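Local coordinates for protein 2-oxoglutarate-dependent dioxygenase DAO (Oryza sativa subsp. indica, PDB 6KUN) that probably catalyses the iron- and 2-oxoglutarate-dependent oxidation of the auxin indole-3-acetic acid to inactive 2-oxoindole-3-acetic acid, at residues R282-T287 and G292-R297; K134-L139 and Q220-G225; E115-Y120 and C151-N156. All blocks are in the same frame, centred on the assembly; numbering follows the deposited sequence.

Interaction 1: R282-T287 and G292-R297; sequences RLRLST and GEALAR. With IAC (1H-indol-3-ylacetic acid), chain H.
T287 lies over one face of the R297 guanidinium. Its methyl CG2 is 3.7 Å from NE of R297, and the two side chains come from opposite directions. The guanidinium of R284 is met at its edge, near its plane, by the benzo ring of the bound indole-3-acetic acid. The modelled approach of R284 NE to ligand C5 is 3.0 Å, short for a nitrogen and a ring carbon, so its exact value is doubtful.

The contact is a helix packed against the chain that follows it. Helix 277-287 comes after the jelly-roll strands in the chain and contributes R281 and R284 to the auxin pocket, which R290 also lines. After T287 the chain loops back, and 292-297 lies across the helix at A294. L283 and A294 make the apolar centre. CD2 of L283 sits 4.0 Å from CB of A294 and 4.1 Å from CD of R297. CG of L283 is anti to the backbone N (chi1 -171°), which places CD2 against A294. CB of A294 also lies 4.4 Å from CG of R284, so the alanine packs against the aliphatic start of that arginine.

NE and NH2 of R284 form the edge next to the indole. NH2 also bonds to O of T174, which stands between the predicted iron ligands H173 and D175, and NH1 is salt-bridged to D217. R297 is held by a salt bridge to E289, in the loop joining the segments, and T287 OG1 is also hydrogen-bonded to E289 N. T287 OG1 donates to O of L283 at 2.7 Å. That carbonyl also takes the amide N of T287, at 3.0 Å and from the opposite face of its plane.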
loop_
_atom_site.group_PDB
_atom_site.type_symbol
_atom_site.label_atom_id
_atom_site.label_comp_id
_atom_site.label_asym_id
_atom_site.label_seq_id
_atom_site.Cartn_x
_atom_site.Cartn_y
_atom_site.Cartn_z
ATOM N N ARG B 282 27.506 -12.325 22.059
ATOM C CA ARG B 282 27.840 -13.609 22.660
ATOM C C ARG B 282 27.104 -13.798 23.974
ATOM O O ARG B 282 26.509 -14.855 24.226
ATOM C CB ARG B 282 29.340 -13.699 22.922
ATOM C CG ARG B 282 30.222 -13.671 21.730
ATOM C CD ARG B 282 31.693 -13.851 22.181
ATOM N NE ARG B 282 31.894 -15.085 22.939
ATOM C CZ ARG B 282 32.304 -16.232 22.406
ATOM N NH1 ARG B 282 32.559 -16.315 21.109
ATOM N NH2 ARG B 282 32.462 -17.307 23.148
ATOM N N LEU B 283 27.162 -12.774 24.841
ATOM C CA LEU B 283 26.550 -12.862 26.160
ATOM C C LEU B 283 25.043 -13.075 26.070
ATOM O O LEU B 283 24.483 -13.835 26.859
ATOM C CB LEU B 283 26.868 -11.600 26.962
ATOM C CG LEU B 283 26.490 -11.582 28.449
ATOM C CD1 LEU B 283 27.355 -12.509 29.257
ATOM C CD2 LEU B 283 26.561 -10.141 28.992
ATOM N N ARG B 284 24.358 -12.404 25.137
ATOM C CA ARG B 284 22.938 -12.681 24.931
ATOM C C ARG B 284 22.747 -14.133 24.493
ATOM O O ARG B 284 21.885 -14.853 25.020
ATOM C CB ARG B 284 22.333 -11.713 23.887
ATOM C CG ARG B 284 22.091 -10.273 24.433
ATOM C CD ARG B 284 21.639 -9.239 23.341
ATOM N NE ARG B 284 20.526 -9.733 22.530
ATOM C CZ ARG B 284 19.284 -9.222 22.489
ATOM N NH1 ARG B 284 18.962 -8.185 23.198
ATOM N NH2 ARG B 284 18.388 -9.779 21.687
ATOM N N LEU B 285 23.570 -14.582 23.539
ATOM C CA LEU B 285 23.439 -15.945 23.006
ATOM C C LEU B 285 23.690 -16.998 24.081
ATOM O O LEU B 285 22.959 -17.990 24.158
ATOM C CB LEU B 285 24.397 -16.110 21.824
ATOM C CG LEU B 285 24.482 -17.495 21.179
ATOM C CD1 LEU B 285 23.120 -17.895 20.620
ATOM C CD2 LEU B 285 25.534 -17.528 20.075
ATOM N N SER B 286 24.653 -16.770 24.977
ATOM C CA SER B 286 24.954 -17.813 25.960
ATOM C C SER B 286 24.036 -17.765 27.187
ATOM O O SER B 286 23.754 -18.816 27.759
ATOM C CB SER B 286 26.421 -17.735 26.402
ATOM O OG SER B 286 26.676 -16.640 27.253
ATOM N N THR B 287 23.551 -16.577 27.603
ATOM C CA THR B 287 22.617 -16.504 28.725
ATOM C C THR B 287 21.162 -16.708 28.306
ATOM O O THR B 287 20.307 -16.934 29.165
ATOM C CB THR B 287 22.664 -15.149 29.450
ATOM O OG1 THR B 287 22.351 -14.104 28.517
ATOM C CG2 THR B 287 24.029 -14.898 30.096
ATOM N N GLY B 292 17.304 -7.442 27.022
ATOM C CA GLY B 292 18.078 -6.438 27.734
ATOM C C GLY B 292 18.535 -6.828 29.123
ATOM O O GLY B 292 19.340 -6.097 29.722
ATOM N N GLU B 293 18.066 -7.958 29.659
ATOM C CA GLU B 293 18.479 -8.350 31.002
ATOM C C GLU B 293 19.993 -8.465 31.085
ATOM O O GLU B 293 20.592 -8.142 32.111
ATOM C CB GLU B 293 17.839 -9.687 31.413
ATOM C CG GLU B 293 16.339 -9.792 31.100
ATOM C CD GLU B 293 16.113 -10.427 29.740
ATOM O OE1 GLU B 293 15.116 -11.142 29.576
ATOM O OE2 GLU B 293 16.984 -10.225 28.856
ATOM N N ALA B 294 20.635 -8.933 30.012
ATOM C CA ALA B 294 22.076 -9.141 30.050
ATOM C C ALA B 294 22.844 -7.838 30.238
ATOM O O ALA B 294 24.005 -7.873 30.639
ATOM C CB ALA B 294 22.546 -9.835 28.773
ATOM N N LEU B 295 22.252 -6.678 29.952
ATOM C CA LEU B 295 23.002 -5.451 30.222
ATOM C C LEU B 295 23.299 -5.276 31.703
ATOM O O LEU B 295 24.235 -4.565 32.064
ATOM C CB LEU B 295 22.269 -4.212 29.738
ATOM C CG LEU B 295 22.414 -3.866 28.265
ATOM C CD1 LEU B 295 21.661 -2.539 28.025
ATOM C CD2 LEU B 295 23.838 -3.762 27.793
ATOM N N ALA B 296 22.480 -5.854 32.579
ATOM C CA ALA B 296 22.750 -5.704 34.010
ATOM C C ALA B 296 24.046 -6.397 34.393
ATOM O O ALA B 296 24.666 -6.040 35.394
ATOM C CB ALA B 296 21.600 -6.261 34.847
ATOM N N ARG B 297 24.495 -7.369 33.599
ATOM C CA ARG B 297 25.781 -7.975 33.893
ATOM C C ARG B 297 26.935 -7.053 33.543
ATOM O O ARG B 297 28.076 -7.395 33.832
ATOM C CB ARG B 297 25.890 -9.295 33.126
ATOM C CG ARG B 297 24.668 -10.172 33.336
ATOM C CD ARG B 297 24.717 -11.379 32.482
ATOM N NE ARG B 297 23.594 -12.268 32.710
ATOM C CZ ARG B 297 23.547 -13.185 33.666
ATOM N NH1 ARG B 297 24.562 -13.315 34.511
ATOM N NH2 ARG B 297 22.486 -13.963 33.787
HETATM C C IAC H . 20.927 -11.315 19.447
HETATM C C1 IAC H . 21.044 -12.022 18.299
HETATM C C2 IAC H . 20.422 -13.289 18.164
HETATM C C3 IAC H . 19.686 -13.801 19.205
HETATM C C4 IAC H . 19.558 -13.070 20.373
HETATM C C5 IAC H . 20.191 -11.858 20.487
HETATM C C7 IAC H . 21.803 -11.304 17.455
HETATM C C8 IAC H . 22.176 -10.125 18.075
HETATM C C17 IAC H . 22.306 -11.550 16.035
HETATM C C18 IAC H . 21.271 -11.215 14.976
HETATM N N IAC H . 21.627 -10.138 19.319
HETATM O O2 IAC H . 21.222 -11.938 13.942
HETATM O O3 IAC H . 20.501 -10.226 15.116
#

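Interaction 2: K134-L139 and Q220-G225; sequences KVAASL and QAWSNG
L139 overlaps the far corner of the W222 indole. Its methyl CD1 lies 4.0 Å from CZ3 of W222, and the two side chains cross obliquely. A136 meets the next ring atom: its CB is 4.2 Å from CH2 of W222. Both carbons approach the ring at a slant, and both touch its six-membered part. CG of W222 is anti to the backbone N (chi1 177°), and this carries the indole out across the gap between the two segments. The backbones themselves stay well apart, with the CA atoms of L139 and S223 8.5 Å from each other. A smaller touch, CD1 of L139 on CB of S223 at 4.4 Å, adds to the apolar patch.

Within 134-139, S138 OG turns back to O of V135 at 2.7 Å, in the carbonyl plane and on a lone pair. Within 220-225, a Schellman motif closes helix 217-222. G225 N bonds to Q220 O, N224 N bonds to A221 O, and N224 has positive phi. S223 OG is hydrogen-bonded to G219 O, one turn back, and to L227 N.

The contact is plain buried packing, away from the annotated sites. W222 also meets F178 edge-to-face, just before strand 179-183 of the main sheet, and touches L141 beyond the long helix. V135 and S138 pack on helix 18-30, so this part of helix 111-138 packs on both helix 18-30 and helix 217-222.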
loop_
_atom_site.group_PDB
_atom_site.type_symbol
_atom_site.label_atom_id
_atom_site.label_comp_id
_atom_site.label_asym_id
_atom_site.label_seq_id
_atom_site.Cartn_x
_atom_site.Cartn_y
_atom_site.Cartn_z
ATOM N N LYS B 134 20.093 12.768 14.474
ATOM C CA LYS B 134 19.094 13.594 15.136
ATOM C C LYS B 134 18.881 13.157 16.576
ATOM O O LYS B 134 18.745 14.005 17.461
ATOM C CB LYS B 134 17.776 13.573 14.344
ATOM C CG LYS B 134 17.919 14.327 13.023
ATOM C CD LYS B 134 16.673 14.213 12.171
ATOM C CE LYS B 134 16.601 15.334 11.122
ATOM N NZ LYS B 134 17.880 15.564 10.396
ATOM N N VAL B 135 18.892 11.853 16.841
ATOM C CA VAL B 135 18.819 11.373 18.223
ATOM C C VAL B 135 20.002 11.898 19.030
ATOM O O VAL B 135 19.830 12.463 20.119
ATOM C CB VAL B 135 18.739 9.833 18.261
ATOM C CG1 VAL B 135 18.952 9.311 19.681
ATOM C CG2 VAL B 135 17.390 9.400 17.774
ATOM N N ALA B 136 21.221 11.744 18.492
ATOM C CA ALA B 136 22.415 12.302 19.143
ATOM C C ALA B 136 22.310 13.809 19.396
ATOM O O ALA B 136 22.718 14.302 20.458
ATOM C CB ALA B 136 23.643 11.987 18.284
ATOM N N ALA B 137 21.782 14.562 18.434
ATOM C CA ALA B 137 21.633 15.995 18.639
ATOM C C ALA B 137 20.604 16.304 19.725
ATOM O O ALA B 137 20.739 17.306 20.435
ATOM C CB ALA B 137 21.249 16.684 17.326
ATOM N N SER B 138 19.573 15.471 19.872
ATOM C CA SER B 138 18.590 15.702 20.924
ATOM C C SER B 138 19.186 15.553 22.326
ATOM O O SER B 138 18.574 15.992 23.300
ATOM C CB SER B 138 17.401 14.769 20.744
ATOM O OG SER B 138 17.646 13.480 21.264
ATOM N N LEU B 139 20.347 14.932 22.452
ATOM C CA LEU B 139 21.066 14.820 23.711
ATOM C C LEU B 139 22.207 15.808 23.800
ATOM O O LEU B 139 23.130 15.611 24.617
ATOM C CB LEU B 139 21.616 13.409 23.867
ATOM C CG LEU B 139 20.597 12.270 23.815
ATOM C CD1 LEU B 139 21.275 10.908 23.711
ATOM C CD2 LEU B 139 19.692 12.341 25.025
ATOM N N GLN B 220 20.656 2.050 24.724
ATOM C CA GLN B 220 20.538 2.280 26.165
ATOM C C GLN B 220 21.912 2.450 26.795
ATOM O O GLN B 220 22.100 3.295 27.660
ATOM C CB GLN B 220 19.773 1.110 26.794
ATOM C CG GLN B 220 20.043 0.772 28.275
ATOM C CD GLN B 220 19.380 1.726 29.258
ATOM O OE1 GLN B 220 18.559 2.592 28.887
ATOM N NE2 GLN B 220 19.760 1.593 30.514
ATOM N N ALA B 221 22.897 1.678 26.354
ATOM C CA ALA B 221 24.221 1.742 26.962
ATOM C C ALA B 221 25.000 2.963 26.471
ATOM O O ALA B 221 25.576 3.709 27.269
ATOM C CB ALA B 221 25.001 0.443 26.714
ATOM N N TRP B 222 25.012 3.211 25.175
ATOM C CA TRP B 222 25.674 4.390 24.631
ATOM C C TRP B 222 25.086 5.681 25.178
ATOM O O TRP B 222 25.795 6.687 25.305
ATOM C CB TRP B 222 25.551 4.348 23.112
ATOM C CG TRP B 222 26.106 5.506 22.381
ATOM C CD1 TRP B 222 27.356 5.596 21.806
ATOM C CD2 TRP B 222 25.434 6.709 22.082
ATOM N NE1 TRP B 222 27.490 6.819 21.202
ATOM C CE2 TRP B 222 26.318 7.516 21.344
ATOM C CE3 TRP B 222 24.150 7.198 22.361
ATOM C CZ2 TRP B 222 25.968 8.773 20.892
ATOM C CZ3 TRP B 222 23.804 8.435 21.902
ATOM C CH2 TRP B 222 24.711 9.219 21.186
ATOM N N SER B 223 23.799 5.693 25.489
ATOM C CA SER B 223 23.163 6.921 25.954
ATOM C C SER B 223 23.266 7.091 27.469
ATOM O O SER B 223 22.650 7.993 28.027
ATOM C CB SER B 223 21.713 6.942 25.521
ATOM O OG SER B 223 20.951 6.032 26.291
ATOM N N ASN B 224 24.013 6.214 28.117
ATOM C CA ASN B 224 24.145 6.167 29.561
ATOM C C ASN B 224 22.813 6.022 30.261
ATOM O O ASN B 224 22.573 6.666 31.273
ATOM C CB ASN B 224 24.869 7.386 30.113
ATOM C CG ASN B 224 25.379 7.129 31.504
ATOM O OD1 ASN B 224 25.939 6.080 31.770
ATOM N ND2 ASN B 224 25.087 8.044 32.414
ATOM N N GLY B 225 21.937 5.205 29.709
ATOM C CA GLY B 225 20.644 4.981 30.316
ATOM C C GLY B 225 19.545 5.926 29.886
ATOM O O GLY B 225 18.407 5.746 30.317
#

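Interaction 3: E115-Y120 and C151-N156; sequences ETVKAY and CQFRMN. With AKG (2-oxoglutaric acid), chain G; IAC (1H-indol-3-ylacetic acid), chain H.
V117 meets F153 through CG1, and M155 lies against both of its methyls. CG1 of V117 is 4.4 Å from CE2 of F153 and 4.3 Å from CE of M155. This is a long helix packed on the outer face of the main sheet of the jelly roll, the fold of the iron/ascorbate-dependent oxidoreductases. One turn along the helix, CD2 of Y120 stands 4.4 Å from CZ of F153. That carbon comes to the edge of the tyrosine ring, near its plane. The helix and strand axes are 11.1 Å apart at their closest, with 135° between their directions. At this spacing the contact is made by side chains, V117 and Y120 meeting F153 and M155. The thioether of M155, SD and CE together, lies against the two methyls of V117.

Around this first shell, F153 is flanked by I245 and M247 of strand 242-249 and M155 by F89 of strand 86-92, the two strands that hold 151-158 in the sheet by backbone bonds. Helix 43-57 packs on Y120 and M155.

R154 and N156 lie on the other face of the strand and belong to the pocket. A bend at chi3 (-90°) brings the R154 guanidinium edge to the auxin carboxylate, where O3 lies in plane, 3.2 Å from NH2. N156 reaches 2-oxoglutarate. Its amide is held by Y86 OH at OD1 and by S244 OG, itself of the pocket, at ND2. ND2 of N156 ends 2.8 Å from O4 of 2-oxoglutarate.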
loop_
_atom_site.group_PDB
_atom_site.type_symbol
_atom_site.label_atom_id
_atom_site.label_comp_id
_atom_site.label_asym_id
_atom_site.label_seq_id
_atom_site.Cartn_x
_atom_site.Cartn_y
_atom_site.Cartn_z
ATOM N N GLU B 115 18.396 -4.319 -8.604
ATOM C CA GLU B 115 18.607 -2.888 -8.571
ATOM C C GLU B 115 17.723 -2.221 -7.520
ATOM O O GLU B 115 18.164 -1.263 -6.871
ATOM C CB GLU B 115 18.300 -2.255 -9.941
ATOM C CG GLU B 115 18.429 -0.709 -9.946
ATOM C CD GLU B 115 18.014 -0.025 -11.262
ATOM O OE1 GLU B 115 17.614 -0.727 -12.221
ATOM O OE2 GLU B 115 18.091 1.228 -11.325
ATOM N N THR B 116 16.465 -2.675 -7.387
ATOM C CA THR B 116 15.538 -2.072 -6.441
ATOM C C THR B 116 15.995 -2.336 -5.017
ATOM O O THR B 116 16.026 -1.430 -4.188
ATOM C CB THR B 116 14.111 -2.622 -6.622
ATOM O OG1 THR B 116 13.592 -2.277 -7.903
ATOM C CG2 THR B 116 13.154 -2.067 -5.534
ATOM N N VAL B 117 16.412 -3.567 -4.755
ATOM C CA VAL B 117 16.909 -3.922 -3.440
ATOM C C VAL B 117 18.139 -3.089 -3.113
ATOM O O VAL B 117 18.287 -2.569 -1.996
ATOM C CB VAL B 117 17.205 -5.425 -3.347
ATOM C CG1 VAL B 117 17.955 -5.742 -2.024
ATOM C CG2 VAL B 117 15.945 -6.208 -3.404
ATOM N N LYS B 118 19.019 -2.924 -4.086
ATOM C CA LYS B 118 20.219 -2.132 -3.869
ATOM C C LYS B 118 19.854 -0.708 -3.496
ATOM O O LYS B 118 20.404 -0.154 -2.528
ATOM C CB LYS B 118 21.085 -2.163 -5.124
ATOM C CG LYS B 118 22.405 -1.442 -5.007
ATOM C CD LYS B 118 23.275 -1.689 -6.259
ATOM C CE LYS B 118 24.621 -0.994 -6.110
ATOM N NZ LYS B 118 25.710 -1.741 -6.777
ATOM N N ALA B 119 18.943 -0.090 -4.256
ATOM C CA ALA B 119 18.586 1.298 -3.997
ATOM C C ALA B 119 17.942 1.446 -2.628
ATOM O O ALA B 119 18.271 2.377 -1.876
ATOM C CB ALA B 119 17.654 1.821 -5.107
ATOM N N TYR B 120 17.041 0.535 -2.296
ATOM C CA TYR B 120 16.408 0.519 -1.030
ATOM C C TYR B 120 17.407 0.375 0.122
ATOM O O TYR B 120 17.356 1.118 1.022
ATOM C CB TYR B 120 15.287 -0.508 -0.949
ATOM C CG TYR B 120 14.157 -0.077 -0.121
ATOM C CD1 TYR B 120 13.231 0.745 -0.641
ATOM C CD2 TYR B 120 14.015 -0.464 1.184
ATOM C CE1 TYR B 120 12.182 1.156 0.073
ATOM C CE2 TYR B 120 12.943 -0.043 1.923
ATOM C CZ TYR B 120 12.029 0.762 1.333
ATOM O OH TYR B 120 10.939 1.275 1.918
ATOM N N CYS B 151 25.964 -2.175 9.856
ATOM C CA CYS B 151 24.508 -2.291 9.789
ATOM C C CYS B 151 24.135 -3.655 9.246
ATOM O O CYS B 151 24.881 -4.265 8.473
ATOM C CB CYS B 151 23.867 -1.223 8.884
ATOM S SG CYS B 151 23.907 0.481 9.521
ATOM N N GLN B 152 22.965 -4.136 9.658
ATOM C CA GLN B 152 22.340 -5.306 9.038
ATOM C C GLN B 152 21.006 -4.915 8.394
ATOM O O GLN B 152 20.182 -4.225 9.006
ATOM C CB GLN B 152 22.151 -6.432 10.065
ATOM C CG GLN B 152 21.270 -7.604 9.547
ATOM C CD GLN B 152 21.988 -8.939 9.431
ATOM O OE1 GLN B 152 23.178 -9.054 9.740
ATOM N NE2 GLN B 152 21.269 -9.958 8.979
ATOM N N PHE B 153 20.831 -5.318 7.148
ATOM C CA PHE B 153 19.615 -5.086 6.381
ATOM C C PHE B 153 18.910 -6.422 6.305
ATOM O O PHE B 153 19.545 -7.427 5.975
ATOM C CB PHE B 153 19.937 -4.553 4.984
ATOM C CG PHE B 153 18.708 -4.308 4.117
ATOM C CD1 PHE B 153 17.826 -3.287 4.414
ATOM C CD2 PHE B 153 18.476 -5.073 2.993
ATOM C CE1 PHE B 153 16.714 -3.051 3.614
ATOM C CE2 PHE B 153 17.375 -4.832 2.201
ATOM C CZ PHE B 153 16.504 -3.840 2.499
ATOM N N ARG B 154 17.633 -6.457 6.657
ATOM C CA ARG B 154 16.887 -7.719 6.631
ATOM C C ARG B 154 15.545 -7.547 5.918
ATOM O O ARG B 154 14.844 -6.541 6.086
ATOM C CB ARG B 154 16.654 -8.236 8.028
ATOM C CG ARG B 154 16.750 -9.705 8.224
ATOM C CD ARG B 154 16.366 -10.060 9.673
ATOM N NE ARG B 154 17.496 -10.073 10.605
ATOM C CZ ARG B 154 17.370 -10.097 11.932
ATOM N NH1 ARG B 154 16.163 -10.091 12.487
ATOM N NH2 ARG B 154 18.447 -10.112 12.705
ATOM N N MET B 155 15.222 -8.519 5.086
ATOM C CA MET B 155 13.911 -8.663 4.460
ATOM C C MET B 155 13.310 -9.919 5.057
ATOM O O MET B 155 13.980 -10.968 5.083
ATOM C CB MET B 155 14.027 -8.742 2.938
ATOM C CG MET B 155 14.519 -7.443 2.308
ATOM S SD MET B 155 14.971 -7.591 0.540
ATOM C CE MET B 155 16.369 -8.744 0.579
ATOM N N ASN B 156 12.093 -9.798 5.589
ATOM C CA ASN B 156 11.508 -10.881 6.373
ATOM C C ASN B 156 10.151 -11.302 5.794
ATOM O O ASN B 156 9.373 -10.471 5.317
ATOM C CB ASN B 156 11.260 -10.500 7.858
ATOM C CG ASN B 156 12.442 -9.783 8.514
ATOM O OD1 ASN B 156 13.508 -10.351 8.697
ATOM N ND2 ASN B 156 12.226 -8.526 8.901
HETATM C C1 AKG G . 12.456 -6.815 14.986
HETATM O O1 AKG G . 12.272 -5.772 14.322
HETATM O O2 AKG G . 13.567 -7.092 15.489
HETATM C C2 AKG G . 11.342 -7.739 15.179
HETATM O O5 AKG G . 10.958 -8.011 16.304
HETATM C C3 AKG G . 10.668 -8.356 13.976
HETATM C C4 AKG G . 10.503 -7.301 12.889
HETATM C C5 AKG G . 9.805 -7.912 11.698
HETATM O O3 AKG G . 8.656 -7.511 11.409
HETATM O O4 AKG G . 10.402 -8.794 11.044
HETATM C C IAC H . 20.927 -11.315 19.447
HETATM C C1 IAC H . 21.044 -12.022 18.299
HETATM C C2 IAC H . 20.422 -13.289 18.164
HETATM C C3 IAC H . 19.686 -13.801 19.205
HETATM C C4 IAC H . 19.558 -13.070 20.373
HETATM C C5 IAC H . 20.191 -11.858 20.487
HETATM C C7 IAC H . 21.803 -11.304 17.455
HETATM C C8 IAC H . 22.176 -10.125 18.075
HETATM C C17 IAC H . 22.306 -11.550 16.035
HETATM C C18 IAC H . 21.271 -11.215 14.976
HETATM N N IAC H . 21.627 -10.138 19.319
HETATM O O2 IAC H . 21.222 -11.938 13.942
HETATM O O3 IAC H . 20.501 -10.226 15.116
#

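Interactions 2 and 3 use the same element, helix 111-138, near its two ends and on opposite sides of the chain's centre. Both are buried and apolar: interaction 3 packs the helix on the sheet, whereas interaction 2 joins it to helix 217-222. Interaction 1 is only partly buried and combines aliphatic packing with arginines. Interactions 1 and 3 have centres about 28 Å apart and do not touch, yet both reach the bound auxin, at its ring and its carboxylate respectively. Interactions 1 and 2 do touch, where L295 CD1 packs 3.7 Å from Q220 CG. Interaction 2 alone lies away from the annotated sites.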